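Local structure of ATP-dependent DNA helicase uvsW (Enterobacteria phage T4, 1RIF) at residues A[228-233]-A[254-259]. The protein couples ATP hydrolysis to 3'-5' unwinding of duplex DNA and drives branch migration of Holliday junctions during phage recombination and repair. The protein carries 1 engineered substitution. Numbering follows the deposited sequence.
Sequences MMMNDE and FKFGLS
The thioether methyl of M228 fills the hollow between two phenylalanine side chains of the neighbouring strand: its CE sits 3.7 Å from F254 CG, obliquely to that ring, and 3.9 Å from CE1 of F256, in the plane of the second ring at its edge. M228 CG lies anti to the backbone N (chi1 178°), and the bend at chi3 swings the methyl across to the 254-258 strand. M230 runs alongside F256, its CG 4.0 Å from CD1, at the ring edge. D232 and L258 meet on this same face, which helix 141-155 covers through Y152, L148 and Q145. On the other face the methyl of M229 rests on the aliphatic part of K255, CE to CD 3.6 Å, while G257 offers no bump beside N231.

Five backbone hydrogen bonds, from M229 N to F254 O (2.9 Å) through to E233 N to L258 O (2.7 Å), join these parallel strands, neighbours inside the RecA-like sheet of the ATP-binding helicase domain and linked through helix 239-245 as a beta-alpha-beta unit. The apolar pair thus carries D232 and E233 of the predicted DEAH box at its end, where their salt bridges to engineered R141 belong to this altered form.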
ATOM      1  N   MET A 228       3.145  -7.987   2.508  1.00 14.65           N
ATOM      2  CA  MET A 228       1.902  -7.367   2.081  1.00 15.73           C
ATOM      3  C   MET A 228       1.446  -6.379   3.143  1.00 15.54           C
ATOM      4  O   MET A 228       1.613  -6.620   4.331  1.00 15.66           O
ATOM      5  CB  MET A 228       0.815  -8.422   1.865  1.00 16.87           C
ATOM      6  CG  MET A 228      -0.538  -7.844   1.470  1.00 17.73           C
ATOM      7  SD  MET A 228      -1.841  -9.098   1.298  1.00 18.10           S
ATOM      8  CE  MET A 228      -1.459  -9.755  -0.340  1.00 16.30           C
ATOM      9  N   MET A 229       0.883  -5.259   2.703  1.00 17.85           N
ATOM     10  CA  MET A 229       0.391  -4.219   3.606  1.00 18.91           C
ATOM     11  C   MET A 229      -0.892  -3.632   3.027  1.00 18.45           C
ATOM     12  O   MET A 229      -1.002  -3.409   1.818  1.00 17.99           O
ATOM     13  CB  MET A 229       1.456  -3.117   3.783  1.00 19.54           C
ATOM     14  CG  MET A 229       1.055  -1.926   4.661  1.00 23.21           C
ATOM     15  SD  MET A 229       0.054  -0.634   3.831  1.00 27.13           S
ATOM     16  CE  MET A 229       1.276   0.131   2.782  1.00 26.22           C
ATOM     17  N   MET A 230      -1.859  -3.401   3.906  1.00 18.03           N
ATOM     18  CA  MET A 230      -3.144  -2.833   3.532  1.00 18.74           C
ATOM     19  C   MET A 230      -3.524  -1.710   4.494  1.00 19.01           C
ATOM     20  O   MET A 230      -3.261  -1.788   5.702  1.00 18.76           O
ATOM     21  CB  MET A 230      -4.245  -3.895   3.602  1.00 21.53           C
ATOM     22  CG  MET A 230      -4.102  -5.067   2.668  1.00 25.36           C
ATOM     23  SD  MET A 230      -5.208  -6.383   3.220  1.00 26.73           S
ATOM     24  CE  MET A 230      -4.066  -7.715   3.471  1.00 24.50           C
ATOM     25  N   ASN A 231      -4.160  -0.676   3.953  1.00 18.06           N
ATOM     26  CA  ASN A 231      -4.626   0.442   4.761  1.00 17.12           C
ATOM     27  C   ASN A 231      -6.076   0.735   4.370  1.00 17.38           C
ATOM     28  O   ASN A 231      -6.346   1.255   3.285  1.00 15.88           O
ATOM     29  CB  ASN A 231      -3.744   1.678   4.539  1.00 14.84           C
ATOM     30  CG  ASN A 231      -4.220   2.896   5.341  1.00 15.86           C
ATOM     31  OD1 ASN A 231      -4.875   2.767   6.382  1.00 17.13           O
ATOM     32  ND2 ASN A 231      -3.869   4.079   4.867  1.00 13.45           N
ATOM     33  N   ASP A 232      -7.006   0.361   5.244  1.00 16.63           N
ATOM     34  CA  ASP A 232      -8.420   0.602   5.002  1.00 18.49           C
ATOM     35  C   ASP A 232      -8.681   2.070   5.351  1.00 16.42           C
ATOM     36  O   ASP A 232      -8.327   2.513   6.435  1.00 15.59           O
ATOM     37  CB  ASP A 232      -9.268  -0.333   5.877  1.00 22.51           C
ATOM     38  CG  ASP A 232     -10.744  -0.301   5.513  1.00 26.98           C
ATOM     39  OD1 ASP A 232     -11.081  -0.449   4.321  1.00 29.73           O
ATOM     40  OD2 ASP A 232     -11.576  -0.130   6.424  1.00 33.12           O
ATOM     41  N   GLU A 233      -9.295   2.802   4.421  1.00 15.75           N
ATOM     42  CA  GLU A 233      -9.584   4.235   4.565  1.00 16.36           C
ATOM     43  C   GLU A 233      -8.264   4.974   4.398  1.00 14.72           C
ATOM     44  O   GLU A 233      -7.915   5.838   5.192  1.00 14.82           O
ATOM     45  CB  GLU A 233     -10.173   4.559   5.942  1.00 17.61           C
ATOM     46  CG  GLU A 233     -11.500   3.923   6.221  1.00 20.81           C
ATOM     47  CD  GLU A 233     -12.590   4.434   5.306  1.00 25.13           C
ATOM     48  OE1 GLU A 233     -12.454   4.305   4.072  1.00 26.11           O
ATOM     49  OE2 GLU A 233     -13.593   4.967   5.822  1.00 29.08           O
ATOM     50  N   PHE A 254       3.257  -6.557  -2.013  1.00 15.51           N
ATOM     51  CA  PHE A 254       1.844  -6.222  -2.158  1.00 15.16           C
ATOM     52  C   PHE A 254       1.488  -5.062  -1.242  1.00 15.40           C
ATOM     53  O   PHE A 254       1.858  -5.044  -0.072  1.00 16.43           O
ATOM     54  CB  PHE A 254       0.932  -7.410  -1.806  1.00 14.15           C
ATOM     55  CG  PHE A 254       1.092  -8.602  -2.710  1.00 14.15           C
ATOM     56  CD1 PHE A 254       2.041  -9.586  -2.431  1.00 13.19           C
ATOM     57  CD2 PHE A 254       0.298  -8.737  -3.847  1.00 14.11           C
ATOM     58  CE1 PHE A 254       2.198 -10.684  -3.267  1.00 13.27           C
ATOM     59  CE2 PHE A 254       0.444  -9.833  -4.691  1.00 15.12           C
ATOM     60  CZ  PHE A 254       1.399 -10.812  -4.399  1.00 15.21           C
ATOM     61  N   LYS A 255       0.774  -4.088  -1.787  1.00 16.64           N
ATOM     62  CA  LYS A 255       0.346  -2.936  -1.020  1.00 18.16           C
ATOM     63  C   LYS A 255      -0.994  -2.501  -1.550  1.00 17.91           C
ATOM     64  O   LYS A 255      -1.161  -2.333  -2.754  1.00 19.66           O
ATOM     65  CB  LYS A 255       1.367  -1.798  -1.117  1.00 18.08           C
ATOM     66  CG  LYS A 255       2.608  -2.053  -0.271  1.00 18.71           C
ATOM     67  CD  LYS A 255       3.415  -0.788  -0.013  1.00 19.94           C
ATOM     68  CE  LYS A 255       4.140  -0.323  -1.251  1.00 19.55           C
ATOM     69  NZ  LYS A 255       4.900   0.913  -0.968  1.00 19.89           N
ATOM     70  N   PHE A 256      -1.955  -2.343  -0.645  1.00 18.75           N
ATOM     71  CA  PHE A 256      -3.303  -1.938  -1.021  1.00 19.27           C
ATOM     72  C   PHE A 256      -3.897  -0.853  -0.139  1.00 20.39           C
ATOM     73  O   PHE A 256      -3.765  -0.874   1.082  1.00 19.32           O
ATOM     74  CB  PHE A 256      -4.248  -3.147  -1.010  1.00 17.71           C
ATOM     75  CG  PHE A 256      -3.768  -4.296  -1.855  1.00 18.68           C
ATOM     76  CD1 PHE A 256      -3.351  -5.483  -1.267  1.00 18.38           C
ATOM     77  CD2 PHE A 256      -3.703  -4.177  -3.238  1.00 18.62           C
ATOM     78  CE1 PHE A 256      -2.872  -6.537  -2.050  1.00 17.69           C
ATOM     79  CE2 PHE A 256      -3.229  -5.217  -4.022  1.00 17.78           C
ATOM     80  CZ  PHE A 256      -2.811  -6.400  -3.427  1.00 18.38           C
ATOM     81  N   GLY A 257      -4.541   0.106  -0.788  1.00 21.21           N
ATOM     82  CA  GLY A 257      -5.221   1.168  -0.076  1.00 21.29           C
ATOM     83  C   GLY A 257      -6.681   0.961  -0.438  1.00 19.30           C
ATOM     84  O   GLY A 257      -6.987   0.683  -1.592  1.00 20.70           O
ATOM     85  N   LEU A 258      -7.583   1.045   0.530  1.00 20.25           N
ATOM     86  CA  LEU A 258      -9.007   0.877   0.237  1.00 19.88           C
ATOM     87  C   LEU A 258      -9.741   2.143   0.657  1.00 20.37           C
ATOM     88  O   LEU A 258      -9.578   2.630   1.783  1.00 19.95           O
ATOM     89  CB  LEU A 258      -9.590  -0.336   0.973  1.00 19.64           C
ATOM     90  CG  LEU A 258      -9.114  -1.707   0.490  1.00 18.84           C
ATOM     91  CD1 LEU A 258      -7.735  -2.019   1.083  1.00 17.93           C
ATOM     92  CD2 LEU A 258     -10.132  -2.760   0.900  1.00 19.33           C
ATOM     93  N   SER A 259     -10.557   2.680  -0.240  1.00 19.78           N
ATOM     94  CA  SER A 259     -11.248   3.909   0.086  1.00 21.11           C
ATOM     95  C   SER A 259     -12.359   4.253  -0.882  1.00 21.98           C
ATOM     96  O   SER A 259     -12.226   4.063  -2.085  1.00 22.48           O
ATOM     97  CB  SER A 259     -10.226   5.048   0.124  1.00 21.32           C
ATOM     98  OG  SER A 259     -10.845   6.303   0.280  1.00 23.23           O
TER